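Local coordinates for protein type I site-specific restriction-modification system, R (Restriction) subunit (Vibrio vulnificus, PDB 3H1T) that probably serves as the ATP-dependent, DNA-translocating restriction subunit of a type I restriction enzyme, here as a fragment with two helicase-like domains, at residues F370-E382 with K549-Q563. Sequence-based numbering, arbitrary orientation.
Sequences FLAPYRVHRVISE and KLWFNIIDYTGSATQ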
# COMPACT_ATOMS: atom_id res chain seq x y z
N PHE A 370 -7.77 -5.16 -2.63
CA PHE A 370 -7.06 -4.03 -3.22
C PHE A 370 -5.68 -4.38 -3.77
O PHE A 370 -5.08 -3.58 -4.48
CB PHE A 370 -6.92 -2.91 -2.19
CG PHE A 370 -8.20 -2.20 -1.90
CD1 PHE A 370 -9.01 -1.74 -2.95
CD2 PHE A 370 -8.60 -1.95 -0.59
CE1 PHE A 370 -10.20 -1.04 -2.68
CE2 PHE A 370 -9.79 -1.26 -0.31
CZ PHE A 370 -10.58 -0.80 -1.36
N LEU A 371 -5.18 -5.55 -3.41
CA LEU A 371 -3.90 -6.02 -3.90
C LEU A 371 -4.15 -7.46 -4.33
O LEU A 371 -5.10 -8.09 -3.86
CB LEU A 371 -2.83 -5.95 -2.80
CG LEU A 371 -2.35 -4.57 -2.37
CD1 LEU A 371 -1.28 -4.75 -1.31
CD2 LEU A 371 -1.80 -3.79 -3.56
N ALA A 372 -3.30 -7.98 -5.22
CA ALA A 372 -3.50 -9.32 -5.75
C ALA A 372 -2.88 -10.49 -4.99
O ALA A 372 -1.78 -10.39 -4.47
CB ALA A 372 -3.05 -9.35 -7.21
N PRO A 373 -3.61 -11.61 -4.90
CA PRO A 373 -3.11 -12.80 -4.21
C PRO A 373 -2.07 -13.53 -5.09
O PRO A 373 -1.95 -13.23 -6.28
CB PRO A 373 -4.39 -13.61 -3.95
CG PRO A 373 -5.26 -13.22 -5.12
CD PRO A 373 -5.06 -11.73 -5.18
N TYR A 374 -1.32 -14.49 -4.54
CA TYR A 374 -0.29 -15.15 -5.34
C TYR A 374 -0.08 -16.64 -5.07
O TYR A 374 -0.44 -17.14 -4.00
CB TYR A 374 1.04 -14.41 -5.12
CG TYR A 374 1.41 -14.29 -3.64
CD1 TYR A 374 2.02 -15.35 -2.96
CD2 TYR A 374 1.08 -13.14 -2.91
CE1 TYR A 374 2.27 -15.26 -1.60
CE2 TYR A 374 1.34 -13.06 -1.55
CZ TYR A 374 1.93 -14.12 -0.90
OH TYR A 374 2.15 -14.00 0.46
N ARG A 375 0.50 -17.33 -6.05
CA ARG A 375 0.84 -18.74 -5.92
C ARG A 375 2.36 -18.85 -5.93
O ARG A 375 3.02 -18.16 -6.71
CB ARG A 375 0.31 -19.57 -7.09
CG ARG A 375 -1.15 -19.91 -7.04
CD ARG A 375 -2.02 -18.72 -7.39
NE ARG A 375 -3.43 -18.98 -7.13
CZ ARG A 375 -4.18 -19.84 -7.82
NH1 ARG A 375 -3.65 -20.54 -8.82
NH2 ARG A 375 -5.45 -20.03 -7.48
N VAL A 376 2.92 -19.68 -5.07
CA VAL A 376 4.35 -19.85 -5.08
C VAL A 376 4.70 -21.22 -5.67
O VAL A 376 4.11 -22.23 -5.32
CB VAL A 376 4.99 -19.76 -3.68
CG1 VAL A 376 6.49 -20.00 -3.80
CG2 VAL A 376 4.72 -18.42 -3.05
N HIS A 377 5.64 -21.22 -6.61
CA HIS A 377 6.12 -22.44 -7.24
C HIS A 377 7.61 -22.41 -6.99
O HIS A 377 8.35 -21.69 -7.66
CB HIS A 377 5.84 -22.42 -8.74
CG HIS A 377 4.40 -22.24 -9.10
ND1 HIS A 377 3.40 -23.07 -8.63
CD2 HIS A 377 3.78 -21.32 -9.88
CE1 HIS A 377 2.24 -22.67 -9.11
NE2 HIS A 377 2.44 -21.61 -9.87
N ARG A 378 8.04 -23.15 -5.98
CA ARG A 378 9.44 -23.24 -5.60
C ARG A 378 10.03 -24.34 -6.50
O ARG A 378 9.44 -25.42 -6.65
CB ARG A 378 9.52 -23.63 -4.11
CG ARG A 378 10.86 -23.42 -3.43
CD ARG A 378 10.67 -22.86 -2.01
NE ARG A 378 9.51 -23.40 -1.30
CZ ARG A 378 9.38 -24.68 -0.97
NH1 ARG A 378 10.33 -25.55 -1.28
NH2 ARG A 378 8.28 -25.11 -0.34
N VAL A 379 11.16 -24.05 -7.13
CA VAL A 379 11.79 -25.02 -8.00
C VAL A 379 13.21 -25.28 -7.55
O VAL A 379 14.05 -24.37 -7.59
CB VAL A 379 11.85 -24.51 -9.45
CG1 VAL A 379 12.39 -25.62 -10.35
CG2 VAL A 379 10.48 -24.07 -9.88
N ILE A 380 13.50 -26.50 -7.12
CA ILE A 380 14.84 -26.80 -6.68
C ILE A 380 15.53 -27.78 -7.62
O ILE A 380 14.91 -28.68 -8.20
CB ILE A 380 14.86 -27.38 -5.23
CG1 ILE A 380 16.31 -27.52 -4.75
CG2 ILE A 380 14.23 -28.76 -5.21
CD1 ILE A 380 17.04 -26.21 -4.57
N SER A 381 16.83 -27.58 -7.79
CA SER A 381 17.63 -28.43 -8.66
C SER A 381 17.90 -29.77 -7.96
O SER A 381 18.24 -29.81 -6.77
CB SER A 381 18.94 -27.72 -9.01
OG SER A 381 18.68 -26.44 -9.59
N GLU A 382 17.76 -30.86 -8.71
CA GLU A 382 17.95 -32.22 -8.19
C GLU A 382 19.21 -32.43 -7.36
O GLU A 382 19.17 -33.11 -6.34
CB GLU A 382 17.97 -33.22 -9.34
CG GLU A 382 17.75 -34.66 -8.93
CD GLU A 382 17.91 -35.60 -10.10
OE1 GLU A 382 18.18 -35.11 -11.22
OE2 GLU A 382 17.78 -36.83 -9.91
N LYS A 549 -6.39 -9.30 -14.86
CA LYS A 549 -5.36 -9.42 -13.84
C LYS A 549 -5.98 -9.49 -12.44
O LYS A 549 -6.38 -8.47 -11.89
CB LYS A 549 -4.39 -8.24 -13.93
CG LYS A 549 -3.43 -8.13 -12.76
CD LYS A 549 -2.65 -9.42 -12.58
CE LYS A 549 -1.75 -9.36 -11.36
NZ LYS A 549 -0.77 -8.25 -11.45
N LEU A 550 -6.04 -10.70 -11.88
CA LEU A 550 -6.61 -10.89 -10.54
C LEU A 550 -5.66 -11.50 -9.52
O LEU A 550 -5.84 -11.32 -8.32
CB LEU A 550 -7.88 -11.74 -10.62
CG LEU A 550 -9.01 -11.03 -11.37
CD1 LEU A 550 -10.20 -11.96 -11.56
CD2 LEU A 550 -9.39 -9.79 -10.60
N TRP A 551 -4.66 -12.24 -9.98
CA TRP A 551 -3.67 -12.85 -9.10
C TRP A 551 -2.40 -13.10 -9.89
O TRP A 551 -2.38 -12.89 -11.10
CB TRP A 551 -4.20 -14.18 -8.52
CG TRP A 551 -4.61 -15.17 -9.56
CD1 TRP A 551 -5.79 -15.20 -10.25
CD2 TRP A 551 -3.81 -16.24 -10.09
NE1 TRP A 551 -5.78 -16.21 -11.18
CE2 TRP A 551 -4.57 -16.86 -11.10
CE3 TRP A 551 -2.53 -16.72 -9.81
CZ2 TRP A 551 -4.09 -17.96 -11.84
CZ3 TRP A 551 -2.05 -17.81 -10.54
CH2 TRP A 551 -2.83 -18.41 -11.55
N PHE A 552 -1.33 -13.52 -9.22
CA PHE A 552 -0.08 -13.78 -9.92
C PHE A 552 0.74 -14.93 -9.35
O PHE A 552 0.48 -15.41 -8.24
CB PHE A 552 0.78 -12.52 -9.96
CG PHE A 552 1.32 -12.10 -8.63
CD1 PHE A 552 0.48 -11.53 -7.66
CD2 PHE A 552 2.67 -12.24 -8.35
CE1 PHE A 552 1.00 -11.11 -6.43
CE2 PHE A 552 3.20 -11.82 -7.12
CZ PHE A 552 2.36 -11.26 -6.16
N ASN A 553 1.74 -15.36 -10.12
CA ASN A 553 2.65 -16.45 -9.73
C ASN A 553 4.03 -15.94 -9.38
O ASN A 553 4.51 -14.98 -9.96
CB ASN A 553 2.83 -17.44 -10.90
CG ASN A 553 1.55 -17.99 -11.42
OD1 ASN A 553 0.92 -18.82 -10.77
ND2 ASN A 553 1.15 -17.53 -12.59
N ILE A 554 4.65 -16.61 -8.42
CA ILE A 554 6.01 -16.31 -8.04
C ILE A 554 6.77 -17.61 -8.25
O ILE A 554 6.62 -18.55 -7.46
CB ILE A 554 6.13 -15.89 -6.57
CG1 ILE A 554 5.49 -14.51 -6.35
CG2 ILE A 554 7.59 -15.85 -6.17
CD1 ILE A 554 5.52 -14.07 -4.86
N ILE A 555 7.51 -17.70 -9.34
CA ILE A 555 8.30 -18.89 -9.64
C ILE A 555 9.68 -18.64 -9.03
O ILE A 555 10.38 -17.68 -9.40
CB ILE A 555 8.41 -19.12 -11.17
CG1 ILE A 555 7.05 -19.41 -11.79
CG2 ILE A 555 9.29 -20.31 -11.44
CD1 ILE A 555 6.13 -18.21 -11.92
N ASP A 556 10.06 -19.47 -8.06
CA ASP A 556 11.34 -19.34 -7.34
C ASP A 556 12.39 -20.40 -7.72
O ASP A 556 12.27 -21.57 -7.34
CB ASP A 556 11.05 -19.44 -5.83
CG ASP A 556 12.22 -19.00 -4.96
OD1 ASP A 556 13.30 -18.68 -5.51
OD2 ASP A 556 12.06 -18.98 -3.73
N TYR A 557 13.42 -19.98 -8.45
CA TYR A 557 14.49 -20.88 -8.90
C TYR A 557 15.68 -20.87 -7.97
O TYR A 557 16.62 -21.65 -8.16
CB TYR A 557 14.94 -20.48 -10.31
CG TYR A 557 13.93 -20.83 -11.38
CD1 TYR A 557 13.69 -22.17 -11.73
CD2 TYR A 557 13.20 -19.84 -12.04
CE1 TYR A 557 12.75 -22.50 -12.68
CE2 TYR A 557 12.24 -20.17 -13.01
CZ TYR A 557 12.03 -21.50 -13.32
OH TYR A 557 11.10 -21.84 -14.27
N THR A 558 15.67 -19.98 -6.98
CA THR A 558 16.77 -19.92 -6.03
C THR A 558 16.69 -21.12 -5.09
O THR A 558 17.70 -21.58 -4.56
CB THR A 558 16.70 -18.62 -5.18
OG1 THR A 558 15.60 -18.70 -4.26
CG2 THR A 558 16.49 -17.41 -6.07
N GLY A 559 15.48 -21.64 -4.90
CA GLY A 559 15.30 -22.77 -4.02
C GLY A 559 15.54 -22.38 -2.58
O GLY A 559 16.23 -23.09 -1.83
N SER A 560 15.00 -21.23 -2.18
CA SER A 560 15.17 -20.76 -0.81
C SER A 560 14.62 -19.36 -0.53
O SER A 560 14.06 -19.14 0.55
CB SER A 560 16.65 -20.81 -0.42
OG SER A 560 17.43 -19.94 -1.22
N ALA A 561 14.78 -18.43 -1.47
CA ALA A 561 14.30 -17.06 -1.28
C ALA A 561 12.92 -16.99 -0.65
O ALA A 561 12.74 -16.35 0.39
CB ALA A 561 14.30 -16.30 -2.62
N THR A 562 11.94 -17.66 -1.26
CA THR A 562 10.58 -17.64 -0.73
C THR A 562 10.44 -18.29 0.66
O THR A 562 9.45 -18.04 1.35
CB THR A 562 9.60 -18.32 -1.71
OG1 THR A 562 10.09 -19.62 -2.06
CG2 THR A 562 9.47 -17.51 -2.99
N GLN A 563 11.41 -19.10 1.07
CA GLN A 563 11.34 -19.73 2.40
C GLN A 563 12.07 -18.82 3.37
O GLN A 563 11.62 -18.55 4.48
CB GLN A 563 12.01 -21.11 2.39
CG GLN A 563 11.50 -22.03 1.29
CD GLN A 563 11.71 -23.51 1.59
OE1 GLN A 563 12.73 -24.09 1.23
NE2 GLN A 563 10.73 -24.12 2.26
O HOH W 1 -0.11 -21.31 -11.07
O HOH W 2 16.36 -24.30 -8.93
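Strand 374-381 runs parallel to strand 552-556, paired from Tyr374-Phe552 to Arg378-Asp556, with axes 4.6 Å apart at closest and inclined by 21°. The ladder is that of a parallel pair: Arg375 and His377 each use both N and O toward residues 552-556, flanked by Phe552 N to Pro373 O and, at the far end, Val379 N to Asp556 O at 2.7 Å.

Bridged partners share a face, and successive pairs fall on opposite faces. On the face of Tyr374, Val376 and Arg378, Tyr374 CB sits over the Phe552 ring, 3.6 Å from its centroid, a CH-pi contact; with CG between backbone N and carbonyl carbon in both residues (chi1 54° in Tyr374), the two side chains run side by side, pointing the same way, their rings oblique to each other. Further along, the guanidinium of Arg378 lies flat on the amide of Gln563, with CZ 3.5 Å from NE2 and the planes only 4° apart, while Thr562 OG1 lies at its edge. Arg378 NH1 forms a salt bridge with Glu579 of the next strand.

On the other face, Arg375 holds its guanidinium, tilted, over the six-membered ring of Trp551 in a cation-pi contact, CZ 4.0 Å from the centroid. His377 NE2 makes a weak hydrogen bond to Asn553 OD1, 3.3 Å, and a water joins the same two atoms; His377 ND1 bonds to Asp578, and Asn553 ND2 to Asn520 OD1.

Beyond the strand, Asp556 organises the turn: OD1 accepts from Thr558 N, closing an Asx turn, and from Thr558 OG1, whereas OD2 takes Thr562 N at 2.8 Å and Thr562 OG1 through its anti lone pair. One carboxylate thus ties the strand end to the following helix.

Strand 374-381, between 552-556 and 576-582, opens the second RecA-like domain of a superfamily 2 helicase core, its sheet joining strands distant in sequence.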